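PDB 3JS6: uncharacterized ParM protein from Staphylococcus aureus, which probably assembles into actin-like filaments that segregate plasmid DNA copies to daughter cells. Local coordinates for residues A[68-71]-A[72-76]; A[90-93]-A[94-98]; A[100-103]-A[104-107]. One frame throughout, in Å; residues are numbered along the deposited sequence.

Contact 1: residues A[68-71]-A[72-76]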
loop_
_atom_site.group_PDB
_atom_site.type_symbol
_atom_site.label_atom_id
_atom_site.label_comp_id
_atom_site.label_asym_id
_atom_site.label_seq_id
_atom_site.Cartn_x
_atom_site.Cartn_y
_atom_site.Cartn_z
ATOM N N ASN A 68 -9.893 -7.586 8.752
ATOM C CA ASN A 68 -9.723 -8.777 7.925
ATOM C C ASN A 68 -10.911 -9.732 7.957
ATOM O O ASN A 68 -11.191 -10.408 6.965
ATOM C CB ASN A 68 -8.472 -9.529 8.367
ATOM C CG ASN A 68 -7.218 -8.851 7.906
ATOM O OD1 ASN A 68 -7.033 -8.660 6.713
ATOM N ND2 ASN A 68 -6.348 -8.475 8.843
ATOM N N ASP A 69 -11.609 -9.796 9.088
ATOM C CA ASP A 69 -12.751 -10.709 9.207
ATOM C C ASP A 69 -14.092 -10.033 8.987
ATOM O O ASP A 69 -15.138 -10.545 9.421
ATOM C CB ASP A 69 -12.764 -11.374 10.580
ATOM C CG ASP A 69 -11.681 -12.415 10.732
ATOM O OD1 ASP A 69 -11.293 -13.004 9.711
ATOM O OD2 ASP A 69 -11.228 -12.654 11.872
ATOM N N LEU A 70 -14.065 -8.895 8.299
ATOM C CA LEU A 70 -15.273 -8.136 8.021
ATOM C C LEU A 70 -16.478 -8.987 7.605
ATOM O O LEU A 70 -17.551 -8.907 8.210
ATOM C CB LEU A 70 -15.013 -7.112 6.906
ATOM C CG LEU A 70 -16.255 -6.293 6.511
ATOM C CD1 LEU A 70 -16.775 -5.513 7.739
ATOM C CD2 LEU A 70 -15.912 -5.326 5.376
ATOM N N ASP A 71 -16.290 -9.784 6.553
ATOM C CA ASP A 71 -17.374 -10.586 5.997
ATOM C C ASP A 71 -17.839 -11.742 6.877
ATOM O O ASP A 71 -18.865 -12.372 6.595
ATOM C CB ASP A 71 -16.985 -11.059 4.586
ATOM C CG ASP A 71 -16.627 -9.889 3.661
ATOM O OD1 ASP A 71 -17.245 -8.796 3.767
ATOM O OD2 ASP A 71 -15.721 -10.059 2.822
ATOM N N LYS A 72 -17.087 -12.011 7.943
ATOM C CA LYS A 72 -17.468 -13.054 8.896
ATOM C C LYS A 72 -18.393 -12.465 9.959
ATOM O O LYS A 72 -19.030 -13.199 10.738
ATOM C CB LYS A 72 -16.227 -13.662 9.565
ATOM C CG LYS A 72 -15.390 -14.485 8.598
ATOM C CD LYS A 72 -14.218 -15.207 9.250
ATOM C CE LYS A 72 -13.392 -15.899 8.166
ATOM N NZ LYS A 72 -12.240 -16.673 8.705
ATOM N N THR A 73 -18.510 -11.139 9.990
ATOM C CA THR A 73 -19.374 -10.536 11.001
ATOM C C THR A 73 -20.550 -9.754 10.446
ATOM O O THR A 73 -21.472 -9.387 11.182
ATOM C CB THR A 73 -18.555 -9.627 11.978
ATOM O OG1 THR A 73 -19.270 -9.491 13.207
ATOM C CG2 THR A 73 -18.342 -8.241 11.394
ATOM N N THR A 74 -20.553 -9.512 9.145
ATOM C CA THR A 74 -21.634 -8.747 8.565
ATOM C C THR A 74 -21.805 -9.107 7.101
ATOM O O THR A 74 -20.949 -9.756 6.498
ATOM C CB THR A 74 -21.337 -7.223 8.699
ATOM O OG1 THR A 74 -22.440 -6.454 8.196
ATOM C CG2 THR A 74 -20.080 -6.866 7.900
ATOM N N ASN A 75 -22.896 -8.650 6.532
ATOM C CA ASN A 75 -23.151 -8.908 5.167
ATOM C C ASN A 75 -23.045 -7.563 4.455
ATOM O O ASN A 75 -23.098 -7.486 3.236
ATOM C CB ASN A 75 -24.533 -9.562 4.982
ATOM C CG ASN A 75 -24.515 -11.011 5.411
ATOM O OD1 ASN A 75 -23.849 -11.833 4.786
ATOM N ND2 ASN A 75 -25.241 -11.317 6.482
ATOM N N THR A 76 -22.850 -6.445 5.272
ATOM C CA THR A 76 -22.752 -5.045 4.718
ATOM C C THR A 76 -21.414 -4.724 4.045
ATOM O O THR A 76 -21.283 -3.651 3.471
ATOM C CB THR A 76 -23.017 -3.977 5.819
ATOM O OG1 THR A 76 -22.026 -4.109 6.853
ATOM C CG2 THR A 76 -24.400 -4.154 6.408
HETATM O O HOH W 1 -19.787 -8.579 3.916
#

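Contact 2: residues A[90-93]-A[94-98]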
loop_
_atom_site.group_PDB
_atom_site.type_symbol
_atom_site.label_atom_id
_atom_site.label_comp_id
_atom_site.label_asym_id
_atom_site.label_seq_id
_atom_site.Cartn_x
_atom_site.Cartn_y
_atom_site.Cartn_z
ATOM N N LYS A 90 -17.787 8.901 0.011
ATOM C CA LYS A 90 -18.022 8.476 1.396
ATOM C C LYS A 90 -17.237 7.229 1.780
ATOM O O LYS A 90 -16.605 7.186 2.829
ATOM C CB LYS A 90 -19.515 8.218 1.590
ATOM C CG LYS A 90 -19.868 7.384 2.789
ATOM C CD LYS A 90 -20.088 8.230 4.004
ATOM C CE LYS A 90 -20.735 7.394 5.089
ATOM N NZ LYS A 90 -22.031 6.868 4.644
ATOM N N SER A 91 -17.316 6.217 0.926
ATOM C CA SER A 91 -16.623 4.938 1.067
ATOM C C SER A 91 -15.154 5.109 1.492
ATOM O O SER A 91 -14.666 4.523 2.475
ATOM C CB SER A 91 -16.639 4.235 -0.304
ATOM O OG SER A 91 -16.352 2.874 -0.179
ATOM N N PHE A 92 -14.438 5.895 0.705
ATOM C CA PHE A 92 -13.025 6.118 0.954
ATOM C C PHE A 92 -12.807 6.986 2.174
ATOM O O PHE A 92 -11.898 6.724 2.971
ATOM C CB PHE A 92 -12.356 6.752 -0.272
ATOM C CG PHE A 92 -10.876 6.988 -0.097
ATOM C CD1 PHE A 92 -10.390 8.255 0.206
ATOM C CD2 PHE A 92 -9.976 5.943 -0.234
ATOM C CE1 PHE A 92 -9.025 8.478 0.364
ATOM C CE2 PHE A 92 -8.605 6.162 -0.076
ATOM C CZ PHE A 92 -8.136 7.436 0.223
ATOM N N LYS A 93 -13.616 8.027 2.326
ATOM C CA LYS A 93 -13.458 8.876 3.497
ATOM C C LYS A 93 -13.626 8.071 4.779
ATOM O O LYS A 93 -12.894 8.292 5.738
ATOM C CB LYS A 93 -14.445 10.043 3.463
ATOM C CG LYS A 93 -14.082 11.049 2.376
ATOM C CD LYS A 93 -14.909 12.321 2.437
ATOM C CE LYS A 93 -16.281 12.148 1.846
ATOM N NZ LYS A 93 -16.946 13.476 1.773
ATOM N N ASP A 94 -14.577 7.134 4.799
ATOM C CA ASP A 94 -14.796 6.316 5.991
ATOM C C ASP A 94 -13.601 5.373 6.205
ATOM O O ASP A 94 -13.170 5.147 7.340
ATOM C CB ASP A 94 -16.091 5.494 5.866
ATOM C CG ASP A 94 -17.364 6.356 5.977
ATOM O OD1 ASP A 94 -18.454 5.867 5.608
ATOM O OD2 ASP A 94 -17.288 7.514 6.447
ATOM N N LEU A 95 -13.084 4.819 5.112
ATOM C CA LEU A 95 -11.931 3.937 5.159
ATOM C C LEU A 95 -10.745 4.687 5.815
ATOM O O LEU A 95 -10.032 4.143 6.664
ATOM C CB LEU A 95 -11.530 3.516 3.751
ATOM C CG LEU A 95 -10.247 2.662 3.632
ATOM C CD1 LEU A 95 -10.488 1.262 4.240
ATOM C CD2 LEU A 95 -9.856 2.529 2.156
ATOM N N VAL A 96 -10.532 5.931 5.408
ATOM C CA VAL A 96 -9.434 6.723 5.976
ATOM C C VAL A 96 -9.613 6.876 7.497
ATOM O O VAL A 96 -8.664 6.661 8.265
ATOM C CB VAL A 96 -9.347 8.112 5.297
ATOM C CG1 VAL A 96 -8.338 9.008 6.045
ATOM C CG2 VAL A 96 -8.902 7.948 3.852
ATOM N N GLU A 97 -10.819 7.238 7.944
ATOM C CA GLU A 97 -11.061 7.375 9.386
ATOM C C GLU A 97 -10.822 6.055 10.160
ATOM O O GLU A 97 -10.214 6.074 11.233
ATOM C CB GLU A 97 -12.493 7.856 9.683
ATOM C CG GLU A 97 -12.833 9.245 9.151
ATOM C CD GLU A 97 -11.892 10.303 9.664
ATOM O OE1 GLU A 97 -11.688 10.352 10.889
ATOM O OE2 GLU A 97 -11.355 11.075 8.843
ATOM N N CYS A 98 -11.321 4.922 9.652
ATOM C CA CYS A 98 -11.102 3.632 10.346
ATOM C C CYS A 98 -9.620 3.220 10.390
ATOM O O CYS A 98 -9.168 2.601 11.356
ATOM C CB CYS A 98 -11.914 2.511 9.679
ATOM S SG CYS A 98 -13.694 2.807 9.801
HETATM O O HOH W 2 -11.696 10.864 6.160
#

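Contact 3: residues A[100-103]-A[104-107]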
loop_
_atom_site.group_PDB
_atom_site.type_symbol
_atom_site.label_atom_id
_atom_site.label_comp_id
_atom_site.label_asym_id
_atom_site.label_seq_id
_atom_site.Cartn_x
_atom_site.Cartn_y
_atom_site.Cartn_z
ATOM N N ILE A 100 -7.050 5.339 10.296
ATOM C CA ILE A 100 -6.406 6.205 11.271
ATOM C C ILE A 100 -6.776 5.691 12.662
ATOM O O ILE A 100 -5.926 5.584 13.550
ATOM C CB ILE A 100 -6.859 7.669 11.080
ATOM C CG1 ILE A 100 -6.148 8.244 9.839
ATOM C CG2 ILE A 100 -6.580 8.472 12.357
ATOM C CD1 ILE A 100 -6.591 9.643 9.433
ATOM N N GLY A 101 -8.046 5.335 12.846
ATOM C CA GLY A 101 -8.485 4.832 14.136
ATOM C C GLY A 101 -7.765 3.571 14.599
ATOM O O GLY A 101 -7.442 3.436 15.788
ATOM N N LEU A 102 -7.511 2.643 13.677
ATOM C CA LEU A 102 -6.824 1.392 14.021
ATOM C C LEU A 102 -5.416 1.689 14.521
ATOM O O LEU A 102 -4.931 1.044 15.444
ATOM C CB LEU A 102 -6.703 0.451 12.815
ATOM C CG LEU A 102 -7.678 -0.708 12.604
ATOM C CD1 LEU A 102 -7.115 -1.583 11.460
ATOM C CD2 LEU A 102 -7.856 -1.548 13.894
ATOM N N LEU A 103 -4.747 2.639 13.881
ATOM C CA LEU A 103 -3.412 2.991 14.324
ATOM C C LEU A 103 -3.488 3.707 15.680
ATOM O O LEU A 103 -2.667 3.433 16.568
ATOM C CB LEU A 103 -2.690 3.851 13.288
ATOM C CG LEU A 103 -2.408 3.180 11.919
ATOM C CD1 LEU A 103 -1.551 4.114 11.051
ATOM C CD2 LEU A 103 -1.679 1.835 12.101
ATOM N N ALA A 104 -4.493 4.569 15.859
ATOM C CA ALA A 104 -4.656 5.299 17.122
ATOM C C ALA A 104 -4.879 4.343 18.286
ATOM O O ALA A 104 -4.394 4.573 19.398
ATOM C CB ALA A 104 -5.839 6.317 17.029
ATOM N N ARG A 105 -5.592 3.253 18.029
ATOM C CA ARG A 105 -5.873 2.294 19.077
ATOM C C ARG A 105 -4.584 1.647 19.606
ATOM O O ARG A 105 -4.569 1.099 20.701
ATOM C CB ARG A 105 -6.827 1.208 18.567
ATOM C CG ARG A 105 -7.480 0.390 19.689
ATOM C CD ARG A 105 -6.932 -1.029 19.701
ATOM N NE ARG A 105 -7.197 -1.718 18.437
ATOM C CZ ARG A 105 -8.355 -2.293 18.125
ATOM N NH1 ARG A 105 -8.503 -2.887 16.946
ATOM N NH2 ARG A 105 -9.357 -2.299 19.000
ATOM N N GLU A 106 -3.515 1.695 18.820
ATOM C CA GLU A 106 -2.241 1.113 19.254
ATOM C C GLU A 106 -1.470 2.035 20.198
ATOM O O GLU A 106 -0.398 1.679 20.664
ATOM C CB GLU A 106 -1.375 0.753 18.043
ATOM C CG GLU A 106 -1.962 -0.378 17.176
ATOM C CD GLU A 106 -2.267 -1.639 17.981
ATOM O OE1 GLU A 106 -1.553 -1.929 18.972
ATOM O OE2 GLU A 106 -3.211 -2.361 17.621
ATOM N N VAL A 107 -2.009 3.219 20.475
ATOM C CA VAL A 107 -1.345 4.163 21.392
ATOM C C VAL A 107 -2.179 4.112 22.662
ATOM O O VAL A 107 -3.359 4.424 22.632
ATOM C CB VAL A 107 -1.369 5.618 20.873
ATOM C CG1 VAL A 107 -0.804 6.546 21.960
ATOM C CG2 VAL A 107 -0.553 5.755 19.561
HETATM O O HOH W 3 -5.087 -1.624 16.219
#

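Contact 1: residues A[68-71]-A[72-76]
Leu70 O is gripped by two backbone donors from the following segment. Thr73 N reaches it at 3.0 Å, with an N-H...O angle of 158° but from well above the carbonyl plane, while Thr74 N adds a weak bond. One residue earlier, Lys72 N donates to Asp69 O at 2.9 Å. The bonds from Lys72 and Thr73 span three residues rather than four, the mark of a single tight helical turn, and such a turn lifts the donors out of the carbonyl planes they address. Two methyl groups close over Leu70 O as well. CG2 of Thr73 and CG2 of Thr74 are each 3.3 Å from it, because in both threonines the methyl sits between the backbone N and the carbonyl carbon. The Thr74 methyl does double duty, meeting Leu70 CD1 at 3.6 Å.

On the outer side the extended Lys72 chain crosses Asp69 at a slant. Its CD lies 3.7 Å from Asp69 OD1, and the ammonium nitrogen NZ is 3.9 Å from that same oxygen, a long salt bridge that probably contributes little. The firmer partner of Asp69 is the backbone N of Asp50, bonded to OD2. Asp71 turns the other way: a water lies 2.6 Å from its OD1 and 3.1 Å from Thr74 O, with more acceptors around it than it has protons, so which of them it serves is not fixed, while Arg30 forms a salt bridge with OD1.

The short helix 70-73 comes a few residues after strand 64-66. Leu70 and Thr74 rest on Leu65 of that strand, Leu70 also touches Arg30 of strand 23-33, and the loop residue Leu49 covers Asp69, Lys72 and Thr73.

Contact 2: residues A[90-93]-A[94-98]
Phe92 and Val96, one helical turn apart, make the close-packed side of this contact. Val96 CG2 stands over one face of the phenyl ring, 3.9 Å from its centroid and 26° off the normal, a CH-pi contact displaced toward the rim; its nearest ring atom is CE1 at 3.5 Å. Phe92 can offer that face because its CG is anti to the backbone N (chi1 -179°), which sets the ring beside its own carbonyl carbon, on the side of Val96. Leu95 CD2 approaches CD2 of Phe92 obliquely and less closely, at 4.2 Å. Phe11 meets the ring edge-to-face, and Leu136 and Leu137 of helix 128-137 pack on Phe92 and Val96, respectively.

The other flank is polar and looser. Lys90, bent at chi2 and chi4, folds toward Asp94, but NZ stays 3.8 Å from OD1, a long salt bridge. The backbone is regular on both flanks: Asp94 N donates to Lys90 O at 2.8 Å, and Val96 N to Phe92 O at 2.9 Å.

Lys93 O is bonded by Glu97 N and by a water that donates to it at 2.9 Å and also to Glu97 OE2. That carboxylate is paired with Arg141, so the charge buried on Glu97 is compensated, probably keeping it ionised. Dispersion and ordinary helix bonds therefore appear to carry this turn, with the Lys90 pair, doubtful in detail, adding little reliably.

Contact 3: residues A[100-103]-A[104-107]
Leu102 and Arg105 run side by side where helix 90-104 gives out, with Leu102 CD2 3.4 Å from Arg105 NH1. The last regular helical bonds are Ala104 N to Ile100 O at 2.9 Å and Arg105 N to Gly101 O, also 2.9 Å. The spacing then shortens: Glu106 N turns to Leu103 O at 3.0 Å, coming from 59° out of the carbonyl plane, and Val107 N closes a type I beta turn on Ala104 O.

Leu102 O is supplied by a water that donates to it at 2.8 Å. The same water accepts from Arg105 NE at 3.1 Å, in the guanidinium plane at its edge, and donates to Glu106 OE2 at 2.5 Å. Both its protons and an acceptor site are thereby used. Bends at chi2 and chi3 carry the Arg105 chain round to this water, and its two outer nitrogens are engaged too, NH1 by Ser52 OG and NH2 by the carboxylate of Asp146.

With all three guanidinium nitrogens engaged, Arg105 is probably held in one orientation, and the water couples an arginine, a glutamate and a helix-end carbonyl without direct contact between the two charged groups.

Overall arrangement
The three contacts follow one another along the chain within the region related to the N-terminal domain of actin-like proteins. Contact 1 is the short helix 70-73 after strand 64-66; contacts 2 and 3 adjoin in sequence, the first at the start of helix 90-104 and the second at its end and exit toward strand 111-120. Their centres lie about 14 Å apart, and contact 1 is about 17 Å from contact 2 and 20 Å from contact 3, without touching either. All three rest on strand 23-33 of the large mixed sheet, so helix 70-73 and both ends of helix 90-104 are packed against one strand of a common sheet in this actin-like fold.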